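Local coordinates for SnoN,Epimerase SnoN (Streptomyces nogalater, PDB 5EP9), which binds iron and 2-oxoglutarate and probably works as a non-heme, 2-oxoglutarate-dependent epimerase in nogalamycin biosynthesis, at residues P49-A54 with H103-A108; V57-A62 with M97-T102; A145-F150 with A256-L261. All blocks are in the same frame, centred on the assembly; numbering follows the deposited sequence.

Overall arrangement
Contacts 1 and 2 are neighbours, centres about 10 Å apart. Both lie in the first SnoN part of the fused chain and bring helices, or the loop leading into one, against the seven-stranded sheet. Contact 2 is buried, helix on helix through tyrosine and leucine, with a salt bridge, its hydrogen bond weak, at the exposed edge; contact 1 is partly buried, a loop against a helix start. Leu52 and Ile106 of contact 1 touch Tyr60 and Leu100 of contact 2, sharing one apolar core. Contact 3 sits about 27 Å from contact 1 between centres, near the surface beside the iron site, and joins the two SnoN parts by van der Waals contacts, partly carbon to oxygen.

Contact 1 (P49-A54 with H103-A108)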
ATOM      1  N   PRO A  49      -4.994  14.337   3.878  1.00 30.29           N
ATOM      2  CA  PRO A  49      -4.781  14.535   5.344  1.00 32.43           C
ATOM      3  C   PRO A  49      -5.950  14.087   6.256  1.00 31.86           C
ATOM      4  O   PRO A  49      -7.065  14.106   5.846  1.00 31.98           O
ATOM      5  CB  PRO A  49      -4.593  16.030   5.496  1.00 32.90           C
ATOM      6  CG  PRO A  49      -5.286  16.625   4.300  1.00 35.52           C
ATOM      7  CD  PRO A  49      -5.220  15.610   3.168  1.00 31.84           C
ATOM      8  N   GLY A  50      -5.616  13.606   7.448  1.00 32.17           N
ATOM      9  CA  GLY A  50      -6.597  13.389   8.515  1.00 32.34           C
ATOM     10  C   GLY A  50      -7.660  12.371   8.102  1.00 32.93           C
ATOM     11  O   GLY A  50      -8.800  12.540   8.303  1.00 31.07           O
ATOM     12  N   VAL A  51      -7.217  11.306   7.463  1.00 33.02           N
ATOM     13  CA  VAL A  51      -8.151  10.269   7.087  1.00 34.53           C
ATOM     14  C   VAL A  51      -8.612   9.465   8.358  1.00 35.01           C
ATOM     15  O   VAL A  51      -9.727   8.994   8.411  1.00 36.37           O
ATOM     16  CB  VAL A  51      -7.577   9.452   5.947  1.00 35.22           C
ATOM     17  CG1 VAL A  51      -6.681   8.333   6.416  1.00 34.03           C
ATOM     18  CG2 VAL A  51      -8.676   8.860   5.196  1.00 39.30           C
ATOM     19  N   LEU A  52      -7.721   9.308   9.318  1.00 31.39           N
ATOM     20  CA  LEU A  52      -8.018   8.783  10.623  1.00 32.43           C
ATOM     21  C   LEU A  52      -8.045   9.874  11.653  1.00 32.95           C
ATOM     22  O   LEU A  52      -7.248  10.828  11.598  1.00 31.82           O
ATOM     23  CB  LEU A  52      -6.944   7.790  11.070  1.00 32.51           C
ATOM     24  CG  LEU A  52      -6.728   6.549  10.224  1.00 31.86           C
ATOM     25  CD1 LEU A  52      -5.634   5.649  10.835  1.00 32.61           C
ATOM     26  CD2 LEU A  52      -8.030   5.768  10.040  1.00 32.23           C
ATOM     27  N   ASP A  53      -8.991   9.773  12.587  1.00 32.41           N
ATOM     28  CA  ASP A  53      -8.994  10.741  13.671  1.00 32.08           C
ATOM     29  C   ASP A  53      -7.927  10.374  14.712  1.00 31.02           C
ATOM     30  O   ASP A  53      -7.300   9.323  14.576  1.00 29.77           O
ATOM     31  CB  ASP A  53     -10.419  10.979  14.202  1.00 34.08           C
ATOM     32  CG  ASP A  53     -10.986   9.774  14.950  1.00 35.17           C
ATOM     33  OD1 ASP A  53     -10.228   9.009  15.588  1.00 33.39           O
ATOM     34  OD2 ASP A  53     -12.249   9.725  14.954  1.00 38.27           O
ATOM     35  N   ALA A  54      -7.797  11.167  15.781  1.00 31.37           N
ATOM     36  CA  ALA A  54      -6.715  10.950  16.751  1.00 31.54           C
ATOM     37  C   ALA A  54      -6.931   9.601  17.552  1.00 32.35           C
ATOM     38  O   ALA A  54      -5.954   8.898  17.828  1.00 32.50           O
ATOM     39  CB  ALA A  54      -6.652  12.116  17.737  1.00 33.06           C
ATOM     40  N   HIS A 103     -11.604   0.134   6.536  1.00 32.77           N
ATOM     41  CA  HIS A 103     -12.054   1.370   7.049  1.00 34.27           C
ATOM     42  C   HIS A 103     -13.005   2.069   6.074  1.00 36.40           C
ATOM     43  O   HIS A 103     -12.654   2.288   4.898  1.00 38.23           O
ATOM     44  CB  HIS A 103     -10.850   2.250   7.334  1.00 34.82           C
ATOM     45  CG  HIS A 103     -11.163   3.436   8.169  1.00 37.24           C
ATOM     46  ND1 HIS A 103     -11.711   4.582   7.634  1.00 38.44           N
ATOM     47  CD2 HIS A 103     -11.089   3.635   9.514  1.00 37.57           C
ATOM     48  CE1 HIS A 103     -11.952   5.438   8.618  1.00 40.05           C
ATOM     49  NE2 HIS A 103     -11.575   4.889   9.761  1.00 38.17           N
ATOM     50  N   PRO A 104     -14.145   2.521   6.533  1.00 36.79           N
ATOM     51  CA  PRO A 104     -15.116   3.063   5.563  1.00 38.66           C
ATOM     52  C   PRO A 104     -14.673   4.264   4.760  1.00 37.92           C
ATOM     53  O   PRO A 104     -15.051   4.396   3.606  1.00 37.43           O
ATOM     54  CB  PRO A 104     -16.394   3.450   6.426  1.00 40.01           C
ATOM     55  CG  PRO A 104     -16.244   2.653   7.683  1.00 40.80           C
ATOM     56  CD  PRO A 104     -14.743   2.300   7.857  1.00 39.52           C
ATOM     57  N   ARG A 105     -13.996   5.164   5.403  1.00 37.98           N
ATOM     58  CA  ARG A 105     -13.541   6.346   4.731  1.00 40.73           C
ATOM     59  C   ARG A 105     -12.411   6.076   3.737  1.00 35.82           C
ATOM     60  O   ARG A 105     -12.395   6.612   2.652  1.00 34.08           O
ATOM     61  CB  ARG A 105     -13.147   7.384   5.783  1.00 49.53           C
ATOM     62  CG  ARG A 105     -12.879   8.716   5.135  1.00 58.11           C
ATOM     63  CD  ARG A 105     -12.970   9.873   6.094  1.00 69.84           C
ATOM     64  NE  ARG A 105     -12.211  10.945   5.423  1.00 81.29           N
ATOM     65  CZ  ARG A 105     -11.622  11.978   6.029  1.00 87.60           C
ATOM     66  NH1 ARG A 105     -11.708  12.124   7.357  1.00 89.79           N
ATOM     67  NH2 ARG A 105     -10.954  12.877   5.293  1.00 85.89           N
ATOM     68  N   ILE A 106     -11.440   5.278   4.146  1.00 32.47           N
ATOM     69  CA  ILE A 106     -10.353   4.883   3.280  1.00 32.29           C
ATOM     70  C   ILE A 106     -10.896   4.137   2.051  1.00 33.82           C
ATOM     71  O   ILE A 106     -10.504   4.371   0.891  1.00 32.13           O
ATOM     72  CB  ILE A 106      -9.345   4.029   4.036  1.00 32.17           C
ATOM     73  CG1 ILE A 106      -8.685   4.882   5.090  1.00 33.58           C
ATOM     74  CG2 ILE A 106      -8.278   3.459   3.063  1.00 32.11           C
ATOM     75  CD1 ILE A 106      -7.601   4.221   5.903  1.00 35.07           C
ATOM     76  N   ALA A 107     -11.873   3.253   2.325  1.00 33.17           N
ATOM     77  CA  ALA A 107     -12.439   2.383   1.287  1.00 31.93           C
ATOM     78  C   ALA A 107     -13.194   3.214   0.321  1.00 32.46           C
ATOM     79  O   ALA A 107     -13.106   3.011  -0.920  1.00 30.40           O
ATOM     80  CB  ALA A 107     -13.411   1.375   1.895  1.00 34.54           C
ATOM     81  N   ALA A 108     -14.009   4.121   0.851  1.00 31.74           N
ATOM     82  CA  ALA A 108     -14.767   5.000  -0.041  1.00 33.12           C
ATOM     83  C   ALA A 108     -13.831   5.880  -0.965  1.00 33.09           C
ATOM     84  O   ALA A 108     -14.153   6.077  -2.127  1.00 32.89           O
ATOM     85  CB  ALA A 108     -15.754   5.868   0.683  1.00 33.96           C
TER
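Leu52 lays its CD2 methyl over one face of the His103 ring, 4.0 Å from the ring centroid and 26° off the normal, a CH-pi contact displaced toward the rim. Pro104 CD lies on the opposite face, so the imidazole is sandwiched between two aliphatic groups. Its rotation is fixed further by its nitrogens: ND1 accepts a weak capping bond from Arg105 N (3.2 Å), and NE2 is hydrogen-bonded to Glu56 OE2. With CG anti to the backbone N (chi1 -166°), the ring of this N-cap residue reaches both the helix start and the incoming leucine.

Beside it, Val51 and Ile106 meet at about a right angle, the CG2 methyl of Val51 lying 4.0 Å from Ile106 CG1. The outer side is covered by Arg105, whose chain runs extended from CG to NE and brings one guanidinium face over Val51 CA, 3.9 Å from the group's plane. NH1 of Arg105 comes to 3.1 Å from Gly50 O, but the side chain is poorly ordered and this end is probably mobile.

On the sheet side, Ile106 and Leu52 both rest on Val161 of strand 157-162. The loop between strand 45-48 and helix 54-70 is pinned to the capped start of helix 104-114, both in the first SnoN part of the fused chain, on the helical cover of the large sheet in the double-stranded beta-helix (cupin) fold of the PhyH family.

Contact 2 (V57-A62 with M97-T102); sequences VAEYLA and MRRLAT
Tyr60 lies with one ring face against Leu100, where helices 54-70 and 95-101, both in the first SnoN part of the fusion, pack on the large sheet of the double-stranded beta-helix, which takes strands from both parts. The short segments cross at -127° with their axes 10.6 Å apart, a gap bridged by the tyrosine ring. Its CB starts 4.1 Å from Leu100 CD2, and CG keeps to the same methyl. Along one side of the ring CD2 and CE2 meet the other methyl, Leu100 CD1, while on the other side CD1, CE1 and CZ face Leu100 CB, CE1 approaching it to 3.8 Å. That CB stands 3.9 Å from the ring centroid, 14° off the normal, a CH-pi contact. At the tip, the OH lies 3.8 Å from both Arg99 CB and Arg99 NH1.

An alanine at Tyr60 would take away the ring that Leu100 CB lies over and is likely to open a gap between the two helices.

Past the hydroxyl Arg99 bends at chi3 (-93°), and its NH1 meets Glu59 OE2 at the guanidinium edge in a weak hydrogen bond that is part of a salt bridge (3.4 Å). On the inner side Leu100 rests on Thr239 and Met97 on Val125. Met97 folds back at chi2, carrying its CE methyl to 3.5 Å from Tyr60 O.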
ATOM      1  N   VAL A  57      -6.064   6.706  15.221  1.00 30.25           N
ATOM      2  CA  VAL A  57      -4.634   6.570  15.161  1.00 29.81           C
ATOM      3  C   VAL A  57      -4.089   5.813  16.433  1.00 30.34           C
ATOM      4  O   VAL A  57      -3.316   4.868  16.390  1.00 30.66           O
ATOM      5  CB  VAL A  57      -3.952   7.934  14.972  1.00 29.50           C
ATOM      6  CG1 VAL A  57      -2.473   7.777  15.199  1.00 30.93           C
ATOM      7  CG2 VAL A  57      -4.200   8.467  13.571  1.00 28.70           C
ATOM      8  N   ALA A  58      -4.463   6.292  17.577  1.00 33.09           N
ATOM      9  CA  ALA A  58      -3.977   5.676  18.892  1.00 35.01           C
ATOM     10  C   ALA A  58      -4.367   4.190  19.090  1.00 35.09           C
ATOM     11  O   ALA A  58      -3.485   3.343  19.404  1.00 33.75           O
ATOM     12  CB  ALA A  58      -4.487   6.393  20.068  1.00 35.37           C
ATOM     13  N   GLU A  59      -5.566   3.881  18.691  1.00 33.95           N
ATOM     14  CA  GLU A  59      -5.921   2.452  18.501  1.00 34.63           C
ATOM     15  C   GLU A  59      -5.074   1.573  17.485  1.00 31.99           C
ATOM     16  O   GLU A  59      -4.499   0.515  17.868  1.00 31.13           O
ATOM     17  CB  GLU A  59      -7.316   2.366  18.039  1.00 37.53           C
ATOM     18  CG  GLU A  59      -7.824   0.933  18.293  1.00 43.33           C
ATOM     19  CD  GLU A  59      -9.276   0.668  17.902  1.00 46.69           C
ATOM     20  OE1 GLU A  59      -9.965   1.580  17.354  1.00 49.82           O
ATOM     21  OE2 GLU A  59      -9.664  -0.525  18.094  1.00 52.54           O
ATOM     22  N   TYR A  60      -4.952   2.034  16.244  1.00 29.75           N
ATOM     23  CA  TYR A  60      -4.220   1.266  15.211  1.00 29.47           C
ATOM     24  C   TYR A  60      -2.730   1.246  15.554  1.00 30.69           C
ATOM     25  O   TYR A  60      -2.057   0.286  15.338  1.00 29.94           O
ATOM     26  CB  TYR A  60      -4.563   1.754  13.805  1.00 28.92           C
ATOM     27  CG  TYR A  60      -6.010   1.580  13.506  1.00 29.47           C
ATOM     28  CD1 TYR A  60      -6.612   0.323  13.627  1.00 31.30           C
ATOM     29  CD2 TYR A  60      -6.811   2.634  13.074  1.00 29.97           C
ATOM     30  CE1 TYR A  60      -7.985   0.141  13.414  1.00 30.75           C
ATOM     31  CE2 TYR A  60      -8.168   2.442  12.797  1.00 29.81           C
ATOM     32  CZ  TYR A  60      -8.741   1.187  12.980  1.00 31.24           C
ATOM     33  OH  TYR A  60     -10.059   0.994  12.676  1.00 30.83           O
ATOM     34  N   LEU A  61      -2.214   2.328  16.116  1.00 32.60           N
ATOM     35  CA  LEU A  61      -0.795   2.409  16.446  1.00 33.07           C
ATOM     36  C   LEU A  61      -0.462   1.367  17.496  1.00 34.13           C
ATOM     37  O   LEU A  61       0.498   0.641  17.376  1.00 33.57           O
ATOM     38  CB  LEU A  61      -0.425   3.806  16.954  1.00 33.89           C
ATOM     39  CG  LEU A  61       1.002   3.947  17.499  1.00 34.57           C
ATOM     40  CD1 LEU A  61       2.102   3.540  16.484  1.00 33.77           C
ATOM     41  CD2 LEU A  61       1.211   5.396  17.950  1.00 35.67           C
ATOM     42  N   ALA A  62      -1.296   1.262  18.533  1.00 35.05           N
ATOM     43  CA  ALA A  62      -1.001   0.304  19.594  1.00 35.01           C
ATOM     44  C   ALA A  62      -1.009  -1.065  19.012  1.00 35.16           C
ATOM     45  O   ALA A  62      -0.282  -1.942  19.473  1.00 36.03           O
ATOM     46  CB  ALA A  62      -2.021   0.371  20.804  1.00 35.99           C
ATOM     47  N   MET A  97      -6.524  -4.672  12.631  1.00 34.54           N
ATOM     48  CA  MET A  97      -6.042  -4.431  11.352  1.00 38.08           C
ATOM     49  C   MET A  97      -7.012  -4.676  10.168  1.00 37.89           C
ATOM     50  O   MET A  97      -7.007  -3.904   9.187  1.00 34.31           O
ATOM     51  CB  MET A  97      -4.657  -5.136  11.117  1.00 39.95           C
ATOM     52  CG  MET A  97      -3.562  -4.600  12.028  1.00 41.42           C
ATOM     53  SD  MET A  97      -3.432  -2.802  11.790  1.00 46.45           S
ATOM     54  CE  MET A  97      -2.372  -2.362  13.118  1.00 49.41           C
ATOM     55  N   ARG A  98      -7.865  -5.654  10.276  1.00 35.85           N
ATOM     56  CA  ARG A  98      -8.877  -5.792   9.277  1.00 38.48           C
ATOM     57  C   ARG A  98      -9.813  -4.610   9.267  1.00 38.18           C
ATOM     58  O   ARG A  98     -10.320  -4.266   8.170  1.00 37.71           O
ATOM     59  CB  ARG A  98      -9.678  -7.124   9.417  1.00 40.81           C
ATOM     60  CG  ARG A  98     -10.440  -7.540   8.137  1.00 42.77           C
ATOM     61  CD  ARG A  98     -11.171  -8.870   8.372  1.00 47.29           C
ATOM     62  NE  ARG A  98     -11.663  -9.515   7.135  1.00 48.69           N
ATOM     63  CZ  ARG A  98     -12.759  -9.153   6.449  1.00 51.88           C
ATOM     64  NH1 ARG A  98     -13.475  -8.089   6.822  1.00 53.69           N
ATOM     65  NH2 ARG A  98     -13.187  -9.863   5.392  1.00 52.62           N
ATOM     66  N   ARG A  99     -10.152  -4.080  10.446  1.00 36.80           N
ATOM     67  CA  ARG A  99     -11.022  -2.887  10.459  1.00 38.61           C
ATOM     68  C   ARG A  99     -10.332  -1.729   9.757  1.00 35.08           C
ATOM     69  O   ARG A  99     -10.955  -0.929   9.083  1.00 33.92           O
ATOM     70  CB  ARG A  99     -11.475  -2.443  11.853  1.00 41.46           C
ATOM     71  CG  ARG A  99     -12.543  -3.405  12.421  1.00 46.66           C
ATOM     72  CD  ARG A  99     -13.196  -2.951  13.720  1.00 49.77           C
ATOM     73  NE  ARG A  99     -12.505  -3.499  14.861  1.00 56.87           N
ATOM     74  CZ  ARG A  99     -11.549  -2.886  15.541  1.00 62.39           C
ATOM     75  NH1 ARG A  99     -11.109  -1.647  15.200  1.00 64.35           N
ATOM     76  NH2 ARG A  99     -11.001  -3.563  16.564  1.00 65.58           N
ATOM     77  N   LEU A 100      -9.043  -1.606   9.951  1.00 33.20           N
ATOM     78  CA  LEU A 100      -8.301  -0.537   9.229  1.00 32.73           C
ATOM     79  C   LEU A 100      -8.288  -0.770   7.700  1.00 32.84           C
ATOM     80  O   LEU A 100      -8.410   0.168   6.907  1.00 32.68           O
ATOM     81  CB  LEU A 100      -6.884  -0.337   9.808  1.00 31.66           C
ATOM     82  CG  LEU A 100      -5.990   0.667   9.148  1.00 29.90           C
ATOM     83  CD1 LEU A 100      -6.593   2.056   9.117  1.00 30.81           C
ATOM     84  CD2 LEU A 100      -4.665   0.646   9.858  1.00 30.66           C
ATOM     85  N   ALA A 101      -8.043  -2.012   7.314  1.00 32.25           N
ATOM     86  CA  ALA A 101      -8.014  -2.430   5.902  1.00 31.24           C
ATOM     87  C   ALA A 101      -9.307  -2.154   5.155  1.00 31.43           C
ATOM     88  O   ALA A 101      -9.303  -1.781   3.986  1.00 31.55           O
ATOM     89  CB  ALA A 101      -7.676  -3.892   5.791  1.00 31.04           C
ATOM     90  N   THR A 102     -10.411  -2.277   5.876  1.00 32.02           N
ATOM     91  CA  THR A 102     -11.748  -1.999   5.362  1.00 32.86           C
ATOM     92  C   THR A 102     -12.393  -0.731   5.921  1.00 32.19           C
ATOM     93  O   THR A 102     -13.550  -0.501   5.748  1.00 32.12           O
ATOM     94  CB  THR A 102     -12.692  -3.208   5.619  1.00 37.40           C
ATOM     95  OG1 THR A 102     -12.690  -3.511   7.004  1.00 35.28           O
ATOM     96  CG2 THR A 102     -12.185  -4.424   4.864  1.00 39.71           C
TER

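Contact 3 (A145-F150 with A256-L261)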
ATOM      1  N   ALA A 145       3.143  -2.955  -9.363  1.00 33.65           N
ATOM      2  CA  ALA A 145       2.314  -3.863 -10.201  1.00 36.33           C
ATOM      3  C   ALA A 145       2.873  -5.219 -10.520  1.00 39.13           C
ATOM      4  O   ALA A 145       2.183  -6.225 -10.495  1.00 38.38           O
ATOM      5  CB  ALA A 145       1.904  -3.212 -11.531  1.00 35.58           C
ATOM      6  N   PHE A 146       4.147  -5.261 -10.775  1.00 43.13           N
ATOM      7  CA  PHE A 146       4.765  -6.494 -11.232  1.00 50.05           C
ATOM      8  C   PHE A 146       4.879  -7.548 -10.153  1.00 46.46           C
ATOM      9  O   PHE A 146       5.013  -8.703 -10.449  1.00 47.21           O
ATOM     10  CB  PHE A 146       6.101  -6.159 -11.930  1.00 61.41           C
ATOM     11  CG  PHE A 146       5.895  -5.434 -13.340  1.00 74.54           C
ATOM     12  CD1 PHE A 146       4.655  -4.775 -13.682  1.00 78.38           C
ATOM     13  CD2 PHE A 146       6.928  -5.412 -14.331  1.00 84.05           C
ATOM     14  CE1 PHE A 146       4.455  -4.138 -14.909  1.00 78.30           C
ATOM     15  CE2 PHE A 146       6.724  -4.774 -15.560  1.00 86.05           C
ATOM     16  CZ  PHE A 146       5.490  -4.143 -15.843  1.00 87.51           C
ATOM     17  N   ALA A 147       4.693  -7.154  -8.908  1.00 42.58           N
ATOM     18  CA  ALA A 147       4.710  -8.091  -7.826  1.00 42.54           C
ATOM     19  C   ALA A 147       3.313  -8.601  -7.383  1.00 41.37           C
ATOM     20  O   ALA A 147       3.204  -9.373  -6.410  1.00 40.01           O
ATOM     21  CB  ALA A 147       5.398  -7.423  -6.633  1.00 42.62           C
ATOM     22  N   PHE A 148       2.275  -8.080  -8.029  1.00 37.56           N
ATOM     23  CA  PHE A 148       0.861  -8.427  -7.718  1.00 34.80           C
ATOM     24  C   PHE A 148       0.413  -9.631  -8.581  1.00 35.63           C
ATOM     25  O   PHE A 148       0.374  -9.546  -9.812  1.00 34.54           O
ATOM     26  CB  PHE A 148      -0.076  -7.240  -7.932  1.00 32.93           C
ATOM     27  CG  PHE A 148       0.128  -6.086  -6.990  1.00 30.87           C
ATOM     28  CD1 PHE A 148       0.721  -6.243  -5.726  1.00 32.08           C
ATOM     29  CD2 PHE A 148      -0.286  -4.830  -7.343  1.00 28.97           C
ATOM     30  CE1 PHE A 148       0.862  -5.186  -4.840  1.00 28.73           C
ATOM     31  CE2 PHE A 148      -0.164  -3.801  -6.467  1.00 28.60           C
ATOM     32  CZ  PHE A 148       0.405  -3.976  -5.221  1.00 28.13           C
ATOM     33  N   PRO A 149       0.168 -10.788  -7.954  1.00 36.16           N
ATOM     34  CA  PRO A 149      -0.276 -11.940  -8.669  1.00 37.62           C
ATOM     35  C   PRO A 149      -1.795 -11.953  -8.969  1.00 37.22           C
ATOM     36  O   PRO A 149      -2.501 -12.927  -8.703  1.00 37.27           O
ATOM     37  CB  PRO A 149       0.082 -13.086  -7.699  1.00 39.04           C
ATOM     38  CG  PRO A 149      -0.311 -12.498  -6.376  1.00 37.45           C
ATOM     39  CD  PRO A 149       0.123 -11.043  -6.494  1.00 36.56           C
ATOM     40  N   PHE A 150      -2.268 -10.891  -9.599  1.00 36.68           N
ATOM     41  CA  PHE A 150      -3.633 -10.890 -10.084  1.00 36.27           C
ATOM     42  C   PHE A 150      -3.729 -10.104 -11.404  1.00 36.91           C
ATOM     43  O   PHE A 150      -2.898  -9.253 -11.738  1.00 37.70           O
ATOM     44  CB  PHE A 150      -4.596 -10.408  -9.001  1.00 35.50           C
ATOM     45  CG  PHE A 150      -4.201  -9.127  -8.303  1.00 32.75           C
ATOM     46  CD1 PHE A 150      -4.572  -7.917  -8.852  1.00 32.01           C
ATOM     47  CD2 PHE A 150      -3.540  -9.132  -7.099  1.00 31.63           C
ATOM     48  CE1 PHE A 150      -4.279  -6.720  -8.250  1.00 30.16           C
ATOM     49  CE2 PHE A 150      -3.212  -7.956  -6.498  1.00 30.11           C
ATOM     50  CZ  PHE A 150      -3.577  -6.744  -7.059  1.00 29.57           C
ATOM     51  N   ALA A 256       7.675 -17.571  -6.685  1.00 63.45           N
ATOM     52  CA  ALA A 256       7.049 -18.397  -5.619  1.00 63.08           C
ATOM     53  C   ALA A 256       6.602 -17.589  -4.410  1.00 59.88           C
ATOM     54  O   ALA A 256       5.470 -17.663  -3.984  1.00 56.41           O
ATOM     55  CB  ALA A 256       8.006 -19.502  -5.193  1.00 65.76           C
ATOM     56  N   PHE A 257       7.498 -16.769  -3.910  1.00 59.79           N
ATOM     57  CA  PHE A 257       7.260 -15.944  -2.734  1.00 59.38           C
ATOM     58  C   PHE A 257       6.055 -14.986  -2.889  1.00 56.70           C
ATOM     59  O   PHE A 257       5.286 -14.773  -1.964  1.00 55.01           O
ATOM     60  CB  PHE A 257       8.568 -15.147  -2.457  1.00 64.44           C
ATOM     61  CG  PHE A 257       8.479 -14.107  -1.348  1.00 68.56           C
ATOM     62  CD1 PHE A 257       8.364 -14.525   0.027  1.00 70.53           C
ATOM     63  CD2 PHE A 257       8.517 -12.708  -1.637  1.00 66.80           C
ATOM     64  CE1 PHE A 257       8.286 -13.579   1.066  1.00 70.02           C
ATOM     65  CE2 PHE A 257       8.404 -11.760  -0.595  1.00 65.93           C
ATOM     66  CZ  PHE A 257       8.310 -12.197   0.754  1.00 69.98           C
ATOM     67  N   LEU A 258       5.884 -14.425  -4.069  1.00 54.98           N
ATOM     68  CA  LEU A 258       4.734 -13.513  -4.350  1.00 52.00           C
ATOM     69  C   LEU A 258       3.431 -14.249  -4.723  1.00 50.96           C
ATOM     70  O   LEU A 258       2.339 -13.790  -4.504  1.00 47.82           O
ATOM     71  CB  LEU A 258       5.099 -12.618  -5.481  1.00 53.64           C
ATOM     72  CG  LEU A 258       6.294 -11.717  -5.144  1.00 56.46           C
ATOM     73  CD1 LEU A 258       6.839 -11.055  -6.412  1.00 59.81           C
ATOM     74  CD2 LEU A 258       5.986 -10.706  -4.055  1.00 54.15           C
ATOM     75  N   ASP A 259       3.568 -15.447  -5.251  1.00 50.82           N
ATOM     76  CA  ASP A 259       2.411 -16.215  -5.756  1.00 50.56           C
ATOM     77  C   ASP A 259       1.655 -16.971  -4.679  1.00 51.61           C
ATOM     78  O   ASP A 259       0.520 -17.312  -4.874  1.00 52.03           O
ATOM     79  CB  ASP A 259       2.874 -17.128  -6.887  1.00 50.53           C
ATOM     80  CG  ASP A 259       3.323 -16.325  -8.109  1.00 49.33           C
ATOM     81  OD1 ASP A 259       3.126 -15.089  -8.119  1.00 45.81           O
ATOM     82  OD2 ASP A 259       3.846 -16.902  -9.057  1.00 50.36           O
ATOM     83  N   ASP A 260       2.322 -17.229  -3.565  1.00 54.84           N
ATOM     84  CA  ASP A 260       1.818 -18.094  -2.472  1.00 57.59           C
ATOM     85  C   ASP A 260       1.001 -17.243  -1.539  1.00 54.25           C
ATOM     86  O   ASP A 260       1.533 -16.437  -0.839  1.00 57.37           O
ATOM     87  CB  ASP A 260       2.990 -18.717  -1.726  1.00 62.53           C
ATOM     88  CG  ASP A 260       2.578 -19.631  -0.617  1.00 70.36           C
ATOM     89  OD1 ASP A 260       1.669 -20.468  -0.810  1.00 77.40           O
ATOM     90  OD2 ASP A 260       3.210 -19.561   0.473  1.00 81.52           O
ATOM     91  N   LEU A 261      -0.300 -17.324  -1.642  1.00 52.79           N
ATOM     92  CA  LEU A 261      -1.174 -16.415  -0.915  1.00 48.16           C
ATOM     93  C   LEU A 261      -1.655 -17.214   0.285  1.00 49.64           C
ATOM     94  O   LEU A 261      -2.340 -18.233   0.135  1.00 51.50           O
ATOM     95  CB  LEU A 261      -2.351 -15.982  -1.749  1.00 46.74           C
ATOM     96  CG  LEU A 261      -1.999 -15.280  -3.031  1.00 46.66           C
ATOM     97  CD1 LEU A 261      -3.262 -14.831  -3.769  1.00 46.67           C
ATOM     98  CD2 LEU A 261      -1.099 -14.096  -2.748  1.00 44.95           C
TER
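Pro149 presses the CG corner of its ring against Leu258 O at 3.5 Å and against Leu261 CD2 at 4.0 Å, the central touch of this surface contact. The proline is the centre of an inverse gamma turn, in the loop that follows strand 139-142 of the double-stranded beta-helix. Segment 145-150 belongs to the first SnoN part of the fused chain and the short helix 256-259 to the second, so this is a junction between parts, described here as it stands in the model.

Two more contacts complete the first shell. The CD1 methyl of Leu258 lies 3.9 Å from Ala147 CB, and Leu258 CB comes equally near Ala147 O, so the side chain covers the alanine from methyl to carbonyl. Next to it, Asp259 OD1 stands 3.7 Å from Pro149 CB; with CG anti to its carbonyl carbon (chi1 -67°), the carboxylate turns back toward the proline. It is held from behind, OD1 by Thr253 OG1 and OD2 by Gly254 N, both from the loop that leads into helix 256-259.

One layer further out, Phe121 of strand 118-128 touches both Pro149 and Leu261, so proline and leucine share a common floor. A backbone hydrogen bond between Pro149 and Arg251 ties the turn to the loop whose Thr253 and Gly254 hold the Asp259 carboxylate. Upstream, the 3-10 segment 145-147 comes straight after the iron ligand Asp144, and the Ala147 side chain is about 8 Å from the iron; the bond from Phe148 N to Ala145 O closes this turn. The turn that sets Pro149 itself is closed by a weak bond of 3.0 Å from Phe150 N to Phe148 O.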